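Local coordinates for protein ketosynthase (Streptomyces sp. MSC090213JE08, PDB 6KXD) that probably serves as the chain length factor that pairs with a ketosynthase in the highly reducing type II polyketide synthase of ishigamide biosynthesis, at residues 15-25 and 246-254; 120-131 and 144-154. One frame throughout, in Å; residues are numbered along the deposited sequence.

Contact 1 of 2, residues 15-25 and 246-254; sequences LPPGTPVITGW and RPPLAAVLS
V21 and A251, with I22 and A250 beside them, form a short antiparallel strand pair that joins two sheet regions of the thiolase-type fold. V21 and A251 make the non-hydrogen-bonded pair, I22 and A250 the hydrogen-bonded one. I22 N donates to A250 O at 2.8 Å, and V252 N to P20 O, also at 2.8 Å. While P20 O accepts this bond, the compact proline ring is packed in, its CG 3.9 Å from V252 CB and the two side chains at about a right angle. A classic beta bulge ends the pairing: both L249 and A250 face I22, whose O takes a 2.7 Å bond from L249 N and a weak 3.4 Å bond from A250 N.

On the V21 side, the small methyl of A251 lets L15 close over it, L15 CD2 lying 3.6 Å from A251 CB, while V21 CB lies alongside P248 CB at 3.7 Å. Beyond the bulge, L249 CD1 lies 3.6 Å from W25 CD1, at the indole edge. The W25 side chain leaves between its backbone N and carbonyl carbon (chi1 63°), which brings that edge to the leucine. G24, lacking a side chain, lets the R246 guanidinium set its edge against its CA.

Strand 229-240 flanks strand 20-29 and supplies E239, which hydrogen-bonds T23 OG1; strand 365-373 borders strand 250-259, and helix 332-344 packs against I22, W25 and A250.

Contact 2 of 2, residues 120-131 and 144-154; sequences ITMGSLENVTDF and VDAGRIPFGSL
The backbones of 120-131 and 144-154 run past each other in opposite senses, with G123 CA 4.9 Å from L154 CA at one end and F131 CA 5.9 Å from V144 CA at the other. Glycine at 123 lets L154 CD2 press close to the chain, and I120 CD1 meets L154 CB at 3.8 Å, the two side chains at about a right angle. N127 holds the middle: with CG trans to the backbone N (chi1 179°), its ND2 reaches R148 O at 2.8 Å. R148 O lies close to the amide plane of N127, although ND2 stands above the carbonyl plane of R148.

S124 is the N-cap of helix 125-137, its OG accepting from N127 N and pairing with E207 as well; a water links S124 N to G152 O. One turn after N127, D130 OD2 takes R148 NH2 in a salt bridge at 2.8 Å, met on its anti side with carboxylate and guanidinium planes 78° apart; the bond from NH1 is weak. Arginine is long and rich in N-H groups: bent at chi2 and chi3, it reaches D130 while NE donates to a second water, shared with N127 ND2. V144 CG1 sits over one face of the F131 ring in a CH-pi contact, 3.9 Å from the centroid, while I149 CG1 approaches the ring edge. M122, I149 and L154 also pack against the partner ketosynthase chain.

Overall arrangement
Contacts 1 and 2 lie on opposite sides of the chain's centre, their own centres about 35 Å apart and their nearest atoms about 17 Å apart, and they share no helix or strand. Contact 1 is the more buried: two distant parts of the sequence are joined edge to edge by backbone bonds, with small and branched apolar side chains packed against a helix on one side and against loops on the other. Contact 2 is partly buried and local in sequence, tying a loop and the helix start that follows it to a loop and a short, weakly bonded helix. Side-chain polar groups, a salt bridge and waters do more of the work there. No other protein chain of the assembly touches contact 1, whereas contact 2 borders the partner subunit.

Contact 1 of 2, residues 15-25 and 246-254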
ATOM      1  N   LEU B  15       6.365 -24.570  18.613  1.00 94.61           N
ATOM      2  CA  LEU B  15       5.723 -23.637  17.645  1.00 82.19           C
ATOM      3  C   LEU B  15       5.019 -24.378  16.514  1.00 80.10           C
ATOM      4  O   LEU B  15       5.626 -25.236  15.881  1.00 81.14           O
ATOM      5  CB  LEU B  15       6.794 -22.733  17.024  1.00 76.73           C
ATOM      6  CG  LEU B  15       7.204 -21.515  17.842  1.00 69.79           C
ATOM      7  CD1 LEU B  15       8.276 -20.727  17.101  1.00 68.24           C
ATOM      8  CD2 LEU B  15       5.992 -20.643  18.155  1.00 62.81           C
ATOM      9  N   PRO B  16       3.784 -23.979  16.123  1.00 83.69           N
ATOM     10  CA  PRO B  16       3.142 -24.558  14.942  1.00 85.66           C
ATOM     11  C   PRO B  16       4.057 -24.498  13.719  1.00 93.59           C
ATOM     12  O   PRO B  16       5.018 -23.725  13.679  1.00 95.90           O
ATOM     13  CB  PRO B  16       1.869 -23.723  14.726  1.00 80.04           C
ATOM     14  CG  PRO B  16       1.597 -23.089  16.080  1.00 85.07           C
ATOM     15  CD  PRO B  16       2.943 -22.959  16.771  1.00 81.32           C
ATOM     16  N   PRO B  17       3.787 -25.311  12.673  1.00104.74           N
ATOM     17  CA  PRO B  17       4.688 -25.391  11.529  1.00100.53           C
ATOM     18  C   PRO B  17       4.419 -24.127  10.699  1.00 94.24           C
ATOM     19  O   PRO B  17       3.261 -23.679  10.613  1.00 82.75           O
ATOM     20  CB  PRO B  17       4.276 -26.714  10.867  1.00102.14           C
ATOM     21  CG  PRO B  17       2.779 -26.824  11.158  1.00100.15           C
ATOM     22  CD  PRO B  17       2.558 -26.103  12.475  1.00102.54           C
ATOM     23  N   GLY B  18       5.489 -23.518  10.181  1.00 88.96           N
ATOM     24  CA  GLY B  18       5.392 -22.282   9.387  1.00 81.67           C
ATOM     25  C   GLY B  18       5.015 -21.047  10.203  1.00 74.19           C
ATOM     26  O   GLY B  18       4.507 -20.086   9.637  1.00 79.13           O
ATOM     27  N   THR B  19       5.262 -21.053  11.523  1.00 62.69           N
ATOM     28  CA  THR B  19       5.078 -19.848  12.342  1.00 62.60           C
ATOM     29  C   THR B  19       6.200 -18.872  12.013  1.00 51.77           C
ATOM     30  O   THR B  19       7.382 -19.222  11.994  1.00 47.63           O
ATOM     31  CB  THR B  19       5.035 -20.120  13.853  1.00 57.95           C
ATOM     32  OG1 THR B  19       3.819 -20.802  14.167  1.00 58.88           O
ATOM     33  CG2 THR B  19       5.110 -18.847  14.666  1.00 56.27           C
ATOM     34  N   PRO B  20       5.876 -17.600  11.717  1.00 48.37           N
ATOM     35  CA  PRO B  20       6.935 -16.628  11.477  1.00 46.44           C
ATOM     36  C   PRO B  20       7.649 -16.262  12.780  1.00 39.01           C
ATOM     37  O   PRO B  20       7.029 -16.164  13.840  1.00 42.39           O
ATOM     38  CB  PRO B  20       6.216 -15.457  10.804  1.00 43.76           C
ATOM     39  CG  PRO B  20       4.782 -15.580  11.228  1.00 48.76           C
ATOM     40  CD  PRO B  20       4.524 -17.048  11.533  1.00 48.16           C
ATOM     41  N   VAL B  21       8.952 -16.061  12.655  1.00 40.51           N
ATOM     42  CA  VAL B  21       9.789 -15.675  13.694  1.00 39.30           C
ATOM     43  C   VAL B  21      10.525 -14.433  13.249  1.00 40.07           C
ATOM     44  O   VAL B  21      10.954 -14.334  12.106  1.00 42.36           O
ATOM     45  CB  VAL B  21      10.756 -16.794  14.130  1.00 41.30           C
ATOM     46  CG1 VAL B  21       9.968 -17.939  14.748  1.00 40.99           C
ATOM     47  CG2 VAL B  21      11.638 -17.310  13.019  1.00 46.01           C
ATOM     48  N   ILE B  22      10.675 -13.517  14.202  1.00 38.59           N
ATOM     49  CA  ILE B  22      11.535 -12.432  14.014  1.00 39.91           C
ATOM     50  C   ILE B  22      12.940 -12.860  14.443  1.00 40.45           C
ATOM     51  O   ILE B  22      13.121 -13.238  15.597  1.00 39.09           O
ATOM     52  CB  ILE B  22      11.067 -11.245  14.841  1.00 35.99           C
ATOM     53  CG1 ILE B  22       9.684 -10.767  14.394  1.00 36.81           C
ATOM     54  CG2 ILE B  22      12.118 -10.176  14.784  1.00 35.86           C
ATOM     55  CD1 ILE B  22       9.132  -9.671  15.302  1.00 42.78           C
ATOM     56  N   THR B  23      13.916 -12.706  13.551  1.00 39.99           N
ATOM     57  CA  THR B  23      15.311 -13.148  13.835  1.00 40.58           C
ATOM     58  C   THR B  23      16.264 -11.971  13.855  1.00 44.94           C
ATOM     59  O   THR B  23      17.462 -12.146  14.104  1.00 43.35           O
ATOM     60  CB  THR B  23      15.743 -14.206  12.820  1.00 42.28           C
ATOM     61  OG1 THR B  23      15.785 -13.510  11.576  1.00 40.76           O
ATOM     62  CG2 THR B  23      14.783 -15.368  12.778  1.00 43.78           C
ATOM     63  N   GLY B  24      15.728 -10.756  13.707  1.00 38.13           N
ATOM     64  CA  GLY B  24      16.546  -9.595  13.744  1.00 42.17           C
ATOM     65  C   GLY B  24      15.685  -8.343  13.662  1.00 34.90           C
ATOM     66  O   GLY B  24      14.562  -8.424  13.198  1.00 36.83           O
ATOM     67  N   TRP B  25      16.256  -7.238  14.098  1.00 38.37           N
ATOM     68  CA  TRP B  25      15.581  -5.976  14.014  1.00 39.57           C
ATOM     69  C   TRP B  25      16.566  -4.842  13.997  1.00 39.68           C
ATOM     70  O   TRP B  25      17.746  -4.976  14.346  1.00 37.25           O
ATOM     71  CB  TRP B  25      14.588  -5.810  15.144  1.00 39.41           C
ATOM     72  CG  TRP B  25      15.157  -5.788  16.516  1.00 38.46           C
ATOM     73  CD1 TRP B  25      15.568  -6.848  17.274  1.00 41.64           C
ATOM     74  CD2 TRP B  25      15.384  -4.615  17.304  1.00 39.93           C
ATOM     75  NE1 TRP B  25      15.992  -6.416  18.495  1.00 44.34           N
ATOM     76  CE2 TRP B  25      15.908  -5.054  18.543  1.00 42.75           C
ATOM     77  CE3 TRP B  25      15.167  -3.251  17.100  1.00 40.70           C
ATOM     78  CZ2 TRP B  25      16.242  -4.162  19.558  1.00 46.79           C
ATOM     79  CZ3 TRP B  25      15.511  -2.368  18.101  1.00 42.47           C
ATOM     80  CH2 TRP B  25      16.037  -2.826  19.314  1.00 45.37           C
ATOM     81  N   ARG B 246      18.897 -17.657  11.502  1.00 64.53           N
ATOM     82  CA  ARG B 246      19.417 -16.995  12.689  1.00 63.17           C
ATOM     83  C   ARG B 246      18.475 -17.288  13.849  1.00 60.51           C
ATOM     84  O   ARG B 246      17.313 -17.617  13.641  1.00 57.17           O
ATOM     85  CB  ARG B 246      19.622 -15.500  12.424  1.00 67.42           C
ATOM     86  CG  ARG B 246      21.035 -15.168  11.963  1.00 78.00           C
ATOM     87  CD  ARG B 246      21.095 -14.020  10.982  1.00 79.29           C
ATOM     88  NE  ARG B 246      20.310 -12.903  11.470  1.00 82.11           N
ATOM     89  CZ  ARG B 246      20.747 -11.977  12.312  1.00 80.83           C
ATOM     90  NH1 ARG B 246      22.010 -11.976  12.705  1.00 74.02           N
ATOM     91  NH2 ARG B 246      19.905 -11.065  12.760  1.00 69.24           N
ATOM     92  N   PRO B 247      18.954 -17.246  15.112  1.00 64.60           N
ATOM     93  CA  PRO B 247      18.116 -17.633  16.239  1.00 57.84           C
ATOM     94  C   PRO B 247      16.898 -16.710  16.317  1.00 55.17           C
ATOM     95  O   PRO B 247      17.006 -15.490  16.176  1.00 52.93           O
ATOM     96  CB  PRO B 247      19.000 -17.496  17.490  1.00 63.08           C
ATOM     97  CG  PRO B 247      20.250 -16.741  17.039  1.00 65.40           C
ATOM     98  CD  PRO B 247      20.306 -16.829  15.521  1.00 68.10           C
ATOM     99  N   PRO B 248      15.698 -17.280  16.509  1.00 50.33           N
ATOM    100  CA  PRO B 248      14.484 -16.486  16.689  1.00 52.49           C
ATOM    101  C   PRO B 248      14.509 -15.671  17.985  1.00 52.34           C
ATOM    102  O   PRO B 248      14.858 -16.186  19.063  1.00 47.91           O
ATOM    103  CB  PRO B 248      13.347 -17.521  16.642  1.00 49.59           C
ATOM    104  CG  PRO B 248      14.020 -18.817  17.021  1.00 56.71           C
ATOM    105  CD  PRO B 248      15.415 -18.716  16.437  1.00 52.67           C
ATOM    106  N   LEU B 249      14.094 -14.404  17.866  1.00 44.78           N
ATOM    107  CA  LEU B 249      13.936 -13.521  18.993  1.00 44.52           C
ATOM    108  C   LEU B 249      12.492 -13.597  19.481  1.00 47.20           C
ATOM    109  O   LEU B 249      12.250 -13.383  20.664  1.00 43.82           O
ATOM    110  CB  LEU B 249      14.291 -12.078  18.610  1.00 43.11           C
ATOM    111  CG  LEU B 249      15.607 -11.892  17.864  1.00 47.56           C
ATOM    112  CD1 LEU B 249      15.844 -10.421  17.536  1.00 46.07           C
ATOM    113  CD2 LEU B 249      16.762 -12.445  18.690  1.00 49.41           C
ATOM    114  N   ALA B 250      11.544 -13.841  18.561  1.00 42.20           N
ATOM    115  CA  ALA B 250      10.167 -13.856  18.902  1.00 44.34           C
ATOM    116  C   ALA B 250       9.395 -14.541  17.792  1.00 40.07           C
ATOM    117  O   ALA B 250       9.759 -14.465  16.621  1.00 42.15           O
ATOM    118  CB  ALA B 250       9.648 -12.456  19.135  1.00 40.98           C
ATOM    119  N   ALA B 251       8.321 -15.213  18.176  1.00 40.07           N
ATOM    120  CA  ALA B 251       7.428 -15.855  17.234  1.00 41.23           C
ATOM    121  C   ALA B 251       6.186 -14.988  17.146  1.00 43.47           C
ATOM    122  O   ALA B 251       5.720 -14.523  18.159  1.00 43.08           O
ATOM    123  CB  ALA B 251       7.054 -17.236  17.657  1.00 45.78           C
ATOM    124  N   VAL B 252       5.740 -14.739  15.908  1.00 42.22           N
ATOM    125  CA  VAL B 252       4.510 -14.029  15.672  1.00 40.27           C
ATOM    126  C   VAL B 252       3.363 -15.042  15.685  1.00 38.59           C
ATOM    127  O   VAL B 252       3.177 -15.796  14.745  1.00 41.72           O
ATOM    128  CB  VAL B 252       4.541 -13.243  14.348  1.00 43.09           C
ATOM    129  CG1 VAL B 252       3.227 -12.521  14.152  1.00 47.88           C
ATOM    130  CG2 VAL B 252       5.711 -12.275  14.265  1.00 46.11           C
ATOM    131  N   LEU B 253       2.619 -15.071  16.799  1.00 40.45           N
ATOM    132  CA  LEU B 253       1.564 -16.023  17.015  1.00 41.26           C
ATOM    133  C   LEU B 253       0.270 -15.588  16.327  1.00 47.06           C
ATOM    134  O   LEU B 253      -0.518 -16.399  15.894  1.00 42.71           O
ATOM    135  CB  LEU B 253       1.357 -16.161  18.525  1.00 40.26           C
ATOM    136  CG  LEU B 253       2.548 -16.688  19.308  1.00 43.36           C
ATOM    137  CD1 LEU B 253       2.071 -17.142  20.670  1.00 43.46           C
ATOM    138  CD2 LEU B 253       3.236 -17.832  18.589  1.00 45.82           C
ATOM    139  N   SER B 254      -0.027 -14.296  16.341  1.00 39.42           N
ATOM    140  CA  SER B 254      -1.206 -13.824  15.686  1.00 40.94           C
ATOM    141  C   SER B 254      -1.086 -12.312  15.457  1.00 40.06           C
ATOM    142  O   SER B 254      -0.385 -11.601  16.162  1.00 39.49           O
ATOM    143  CB  SER B 254      -2.431 -14.099  16.489  1.00 40.51           C
ATOM    144  OG  SER B 254      -2.350 -13.357  17.675  1.00 44.25           O
TER

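Contact 2 of 2, residues 120-131 and 144-154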
ATOM      1  N   ILE B 120       3.495   2.790   6.003  1.00 31.85           N
ATOM      2  CA  ILE B 120       3.625   4.239   5.976  1.00 34.19           C
ATOM      3  C   ILE B 120       2.268   4.815   6.376  1.00 35.81           C
ATOM      4  O   ILE B 120       1.324   4.060   6.515  1.00 33.55           O
ATOM      5  CB  ILE B 120       4.013   4.746   4.578  1.00 33.82           C
ATOM      6  CG1 ILE B 120       2.977   4.351   3.526  1.00 36.34           C
ATOM      7  CG2 ILE B 120       5.412   4.272   4.227  1.00 34.95           C
ATOM      8  CD1 ILE B 120       3.154   4.998   2.141  1.00 37.98           C
ATOM      9  N   THR B 121       2.241   6.138   6.544  1.00 35.14           N
ATOM     10  CA  THR B 121       1.003   6.911   6.711  1.00 34.49           C
ATOM     11  C   THR B 121       0.623   7.459   5.338  1.00 33.65           C
ATOM     12  O   THR B 121      -0.386   7.086   4.706  1.00 35.69           O
ATOM     13  CB  THR B 121       1.174   8.006   7.761  1.00 37.04           C
ATOM     14  OG1 THR B 121       1.552   7.472   9.022  1.00 36.07           O
ATOM     15  CG2 THR B 121      -0.090   8.810   7.955  1.00 40.16           C
ATOM     16  N   MET B 122       1.500   8.309   4.811  1.00 35.07           N
ATOM     17  CA  MET B 122       1.232   8.888   3.532  1.00 33.95           C
ATOM     18  C   MET B 122       2.541   9.299   2.891  1.00 35.96           C
ATOM     19  O   MET B 122       2.603  10.257   2.142  1.00 36.97           O
ATOM     20  CB  MET B 122       0.324  10.110   3.715  1.00 36.23           C
ATOM     21  CG  MET B 122      -0.348  10.571   2.459  1.00 35.96           C
ATOM     22  SD  MET B 122      -1.045   9.261   1.499  1.00 39.88           S
ATOM     23  CE  MET B 122      -1.615  10.154   0.053  1.00 44.35           C
ATOM     24  N   GLY B 123       3.578   8.488   3.098  1.00 39.32           N
ATOM     25  CA  GLY B 123       4.862   8.747   2.448  1.00 34.55           C
ATOM     26  C   GLY B 123       5.526  10.038   2.933  1.00 38.86           C
ATOM     27  O   GLY B 123       5.397  10.484   4.086  1.00 39.91           O
ATOM     28  N   SER B 124       6.330  10.639   2.042  1.00 38.19           N
ATOM     29  CA  SER B 124       7.005  11.863   2.375  1.00 38.22           C
ATOM     30  C   SER B 124       6.039  13.000   2.065  1.00 38.58           C
ATOM     31  O   SER B 124       5.867  13.390   0.912  1.00 38.85           O
ATOM     32  CB  SER B 124       8.274  12.083   1.612  1.00 35.65           C
ATOM     33  OG  SER B 124       8.809  13.347   1.975  1.00 37.61           O
ATOM     34  N   LEU B 125       5.351  13.486   3.086  1.00 38.04           N
ATOM     35  CA  LEU B 125       4.539  14.674   2.852  1.00 40.62           C
ATOM     36  C   LEU B 125       5.442  15.880   2.583  1.00 41.84           C
ATOM     37  O   LEU B 125       4.991  16.819   1.971  1.00 41.73           O
ATOM     38  CB  LEU B 125       3.651  14.934   4.054  1.00 40.16           C
ATOM     39  CG  LEU B 125       2.561  13.897   4.198  1.00 47.09           C
ATOM     40  CD1 LEU B 125       2.013  13.874   5.636  1.00 53.18           C
ATOM     41  CD2 LEU B 125       1.484  14.130   3.158  1.00 45.71           C
ATOM     42  N   GLU B 126       6.690  15.845   3.041  1.00 38.90           N
ATOM     43  CA  GLU B 126       7.624  16.913   2.710  1.00 39.97           C
ATOM     44  C   GLU B 126       7.832  16.961   1.186  1.00 43.43           C
ATOM     45  O   GLU B 126       7.807  18.047   0.572  1.00 42.76           O
ATOM     46  CB  GLU B 126       8.961  16.746   3.408  1.00 40.90           C
ATOM     47  CG  GLU B 126       9.961  17.843   3.043  1.00 46.23           C
ATOM     48  CD  GLU B 126      11.261  17.773   3.809  1.00 51.19           C
ATOM     49  OE1 GLU B 126      11.604  16.690   4.306  1.00 47.56           O
ATOM     50  OE2 GLU B 126      11.931  18.805   3.900  1.00 58.35           O
ATOM     51  N   ASN B 127       8.013  15.797   0.557  1.00 41.23           N
ATOM     52  CA  ASN B 127       8.265  15.740  -0.858  1.00 40.47           C
ATOM     53  C   ASN B 127       7.053  16.294  -1.631  1.00 45.66           C
ATOM     54  O   ASN B 127       7.198  17.170  -2.527  1.00 41.30           O
ATOM     55  CB  ASN B 127       8.633  14.321  -1.294  1.00 41.13           C
ATOM     56  CG  ASN B 127       8.884  14.211  -2.767  1.00 42.79           C
ATOM     57  OD1 ASN B 127       7.952  14.314  -3.535  1.00 42.35           O
ATOM     58  ND2 ASN B 127      10.129  13.981  -3.152  1.00 41.79           N
ATOM     59  N   VAL B 128       5.857  15.807  -1.288  1.00 41.99           N
ATOM     60  CA  VAL B 128       4.703  16.045  -2.083  1.00 47.01           C
ATOM     61  C   VAL B 128       4.287  17.516  -1.915  1.00 39.03           C
ATOM     62  O   VAL B 128       3.841  18.113  -2.886  1.00 42.72           O
ATOM     63  CB  VAL B 128       3.560  15.084  -1.750  1.00 45.23           C
ATOM     64  CG1 VAL B 128       3.024  15.318  -0.358  1.00 46.26           C
ATOM     65  CG2 VAL B 128       2.442  15.195  -2.775  1.00 51.00           C
ATOM     66  N   THR B 129       4.423  18.042  -0.712  1.00 38.87           N
ATOM     67  CA  THR B 129       4.033  19.417  -0.413  1.00 41.26           C
ATOM     68  C   THR B 129       5.052  20.395  -0.999  1.00 44.82           C
ATOM     69  O   THR B 129       4.698  21.452  -1.443  1.00 45.80           O
ATOM     70  CB  THR B 129       3.854  19.726   1.076  1.00 41.24           C
ATOM     71  OG1 THR B 129       5.035  19.528   1.850  1.00 43.53           O
ATOM     72  CG2 THR B 129       2.689  18.953   1.657  1.00 43.04           C
ATOM     73  N   ASP B 130       6.326  20.014  -1.012  1.00 44.00           N
ATOM     74  CA  ASP B 130       7.335  20.842  -1.683  1.00 45.13           C
ATOM     75  C   ASP B 130       7.034  20.880  -3.183  1.00 47.40           C
ATOM     76  O   ASP B 130       7.087  21.944  -3.783  1.00 46.56           O
ATOM     77  CB  ASP B 130       8.761  20.381  -1.394  1.00 45.43           C
ATOM     78  CG  ASP B 130       9.295  20.719  -0.018  1.00 49.54           C
ATOM     79  OD1 ASP B 130       8.635  21.471   0.749  1.00 49.63           O
ATOM     80  OD2 ASP B 130      10.380  20.188   0.293  1.00 52.76           O
ATOM     81  N   PHE B 131       6.725  19.724  -3.782  1.00 42.85           N
ATOM     82  CA  PHE B 131       6.402  19.587  -5.168  1.00 42.55           C
ATOM     83  C   PHE B 131       5.204  20.490  -5.473  1.00 50.68           C
ATOM     84  O   PHE B 131       5.195  21.284  -6.421  1.00 41.91           O
ATOM     85  CB  PHE B 131       6.106  18.135  -5.509  1.00 45.25           C
ATOM     86  CG  PHE B 131       5.596  17.845  -6.894  1.00 46.95           C
ATOM     87  CD1 PHE B 131       4.268  18.013  -7.241  1.00 50.20           C
ATOM     88  CD2 PHE B 131       6.457  17.345  -7.859  1.00 53.89           C
ATOM     89  CE1 PHE B 131       3.820  17.716  -8.517  1.00 55.79           C
ATOM     90  CE2 PHE B 131       5.995  17.009  -9.121  1.00 50.62           C
ATOM     91  CZ  PHE B 131       4.686  17.205  -9.459  1.00 53.02           C
ATOM     92  N   VAL B 144       8.848  22.079 -11.282  1.00 49.95           N
ATOM     93  CA  VAL B 144       9.156  21.501 -10.002  1.00 51.05           C
ATOM     94  C   VAL B 144      10.626  21.067 -10.007  1.00 56.56           C
ATOM     95  O   VAL B 144      11.247  20.941 -11.099  1.00 53.52           O
ATOM     96  CB  VAL B 144       8.228  20.296  -9.749  1.00 52.81           C
ATOM     97  CG1 VAL B 144       6.766  20.696  -9.790  1.00 51.47           C
ATOM     98  CG2 VAL B 144       8.482  19.172 -10.738  1.00 60.46           C
ATOM     99  N   ASP B 145      11.156  20.826  -8.800  1.00 49.65           N
ATOM    100  CA  ASP B 145      12.437  20.098  -8.605  1.00 47.92           C
ATOM    101  C   ASP B 145      12.271  18.672  -9.141  1.00 48.65           C
ATOM    102  O   ASP B 145      11.778  17.773  -8.461  1.00 51.79           O
ATOM    103  CB  ASP B 145      12.872  20.193  -7.144  1.00 49.96           C
ATOM    104  CG  ASP B 145      14.225  19.567  -6.858  1.00 50.97           C
ATOM    105  OD1 ASP B 145      14.704  18.816  -7.718  1.00 51.99           O
ATOM    106  OD2 ASP B 145      14.749  19.821  -5.767  1.00 56.73           O
ATOM    107  N   ALA B 146      12.700  18.457 -10.382  1.00 44.14           N
ATOM    108  CA  ALA B 146      12.483  17.206 -11.090  1.00 51.68           C
ATOM    109  C   ALA B 146      13.282  16.066 -10.441  1.00 44.09           C
ATOM    110  O   ALA B 146      12.877  14.924 -10.554  1.00 52.62           O
ATOM    111  CB  ALA B 146      12.815  17.352 -12.549  1.00 56.06           C
ATOM    112  N   GLY B 147      14.391  16.406  -9.784  1.00 47.95           N
ATOM    113  CA  GLY B 147      15.253  15.438  -9.107  1.00 51.24           C
ATOM    114  C   GLY B 147      14.554  14.862  -7.882  1.00 49.73           C
ATOM    115  O   GLY B 147      14.880  13.794  -7.446  1.00 44.27           O
ATOM    116  N   ARG B 148      13.565  15.589  -7.345  1.00 45.52           N
ATOM    117  CA  ARG B 148      12.808  15.122  -6.136  1.00 43.81           C
ATOM    118  C   ARG B 148      11.726  14.120  -6.537  1.00 47.48           C
ATOM    119  O   ARG B 148      11.244  13.380  -5.667  1.00 45.26           O
ATOM    120  CB  ARG B 148      12.176  16.281  -5.356  1.00 47.69           C
ATOM    121  CG  ARG B 148      13.141  17.254  -4.691  1.00 58.37           C
ATOM    122  CD  ARG B 148      13.689  16.894  -3.331  1.00 71.28           C
ATOM    123  NE  ARG B 148      12.697  16.849  -2.264  1.00 77.79           N
ATOM    124  CZ  ARG B 148      12.186  17.909  -1.637  1.00 69.92           C
ATOM    125  NH1 ARG B 148      12.438  19.129  -2.075  1.00 63.31           N
ATOM    126  NH2 ARG B 148      11.410  17.744  -0.577  1.00 58.81           N
ATOM    127  N   ILE B 149      11.356  14.055  -7.822  1.00 44.94           N
ATOM    128  CA  ILE B 149      10.182  13.305  -8.253  1.00 49.01           C
ATOM    129  C   ILE B 149      10.302  11.807  -7.945  1.00 45.38           C
ATOM    130  O   ILE B 149       9.374  11.199  -7.433  1.00 46.17           O
ATOM    131  CB  ILE B 149       9.902  13.583  -9.750  1.00 50.54           C
ATOM    132  CG1 ILE B 149       9.348  15.001  -9.945  1.00 46.01           C
ATOM    133  CG2 ILE B 149       8.982  12.537 -10.342  1.00 54.89           C
ATOM    134  CD1 ILE B 149       8.978  15.324 -11.379  1.00 52.25           C
ATOM    135  N   PRO B 150      11.429  11.130  -8.238  1.00 51.37           N
ATOM    136  CA  PRO B 150      11.521   9.695  -7.944  1.00 50.68           C
ATOM    137  C   PRO B 150      11.133   9.410  -6.472  1.00 54.52           C
ATOM    138  O   PRO B 150      10.258   8.523  -6.132  1.00 55.36           O
ATOM    139  CB  PRO B 150      12.982   9.375  -8.304  1.00 52.19           C
ATOM    140  CG  PRO B 150      13.395  10.454  -9.290  1.00 54.71           C
ATOM    141  CD  PRO B 150      12.625  11.693  -8.876  1.00 52.12           C
ATOM    142  N   PHE B 151      11.604  10.284  -5.589  1.00 46.90           N
ATOM    143  CA  PHE B 151      11.493  10.096  -4.168  1.00 47.16           C
ATOM    144  C   PHE B 151      10.042  10.213  -3.687  1.00 49.06           C
ATOM    145  O   PHE B 151       9.743   9.761  -2.610  1.00 47.62           O
ATOM    146  CB  PHE B 151      12.414  11.080  -3.445  1.00 42.77           C
ATOM    147  CG  PHE B 151      13.861  10.849  -3.773  1.00 42.92           C
ATOM    148  CD1 PHE B 151      14.552   9.789  -3.204  1.00 43.64           C
ATOM    149  CD2 PHE B 151      14.537  11.680  -4.654  1.00 45.58           C
ATOM    150  CE1 PHE B 151      15.886   9.564  -3.514  1.00 48.54           C
ATOM    151  CE2 PHE B 151      15.875  11.459  -4.950  1.00 48.00           C
ATOM    152  CZ  PHE B 151      16.550  10.399  -4.384  1.00 45.21           C
ATOM    153  N   GLY B 152       9.160  10.819  -4.487  1.00 49.23           N
ATOM    154  CA  GLY B 152       7.813  11.155  -4.083  1.00 44.03           C
ATOM    155  C   GLY B 152       6.907   9.934  -3.982  1.00 43.19           C
ATOM    156  O   GLY B 152       5.949   9.918  -3.206  1.00 44.21           O
ATOM    157  N   SER B 153       7.217   8.891  -4.740  1.00 37.58           N
ATOM    158  CA  SER B 153       6.333   7.743  -4.817  1.00 37.13           C
ATOM    159  C   SER B 153       6.131   7.182  -3.399  1.00 35.22           C
ATOM    160  O   SER B 153       7.066   7.101  -2.628  1.00 36.02           O
ATOM    161  CB  SER B 153       6.926   6.726  -5.721  1.00 38.47           C
ATOM    162  OG  SER B 153       5.933   5.816  -6.127  1.00 53.48           O
ATOM    163  N   LEU B 154       4.914   6.789  -3.056  1.00 33.92           N
ATOM    164  CA  LEU B 154       4.696   6.248  -1.717  1.00 34.73           C
ATOM    165  C   LEU B 154       5.541   4.976  -1.486  1.00 36.20           C
ATOM    166  O   LEU B 154       5.873   4.703  -0.364  1.00 37.03           O
ATOM    167  CB  LEU B 154       3.199   5.995  -1.495  1.00 34.51           C
ATOM    168  CG  LEU B 154       2.291   7.243  -1.515  1.00 39.53           C
ATOM    169  CD1 LEU B 154       0.831   6.844  -1.308  1.00 39.16           C
ATOM    170  CD2 LEU B 154       2.715   8.245  -0.429  1.00 40.38           C
TER
HETATM  171  O   HOH W   1       6.552   9.411  -0.474  1.00 42.14           O
HETATM  172  O   HOH W   2      12.691  14.352  -1.600  1.00 44.35           O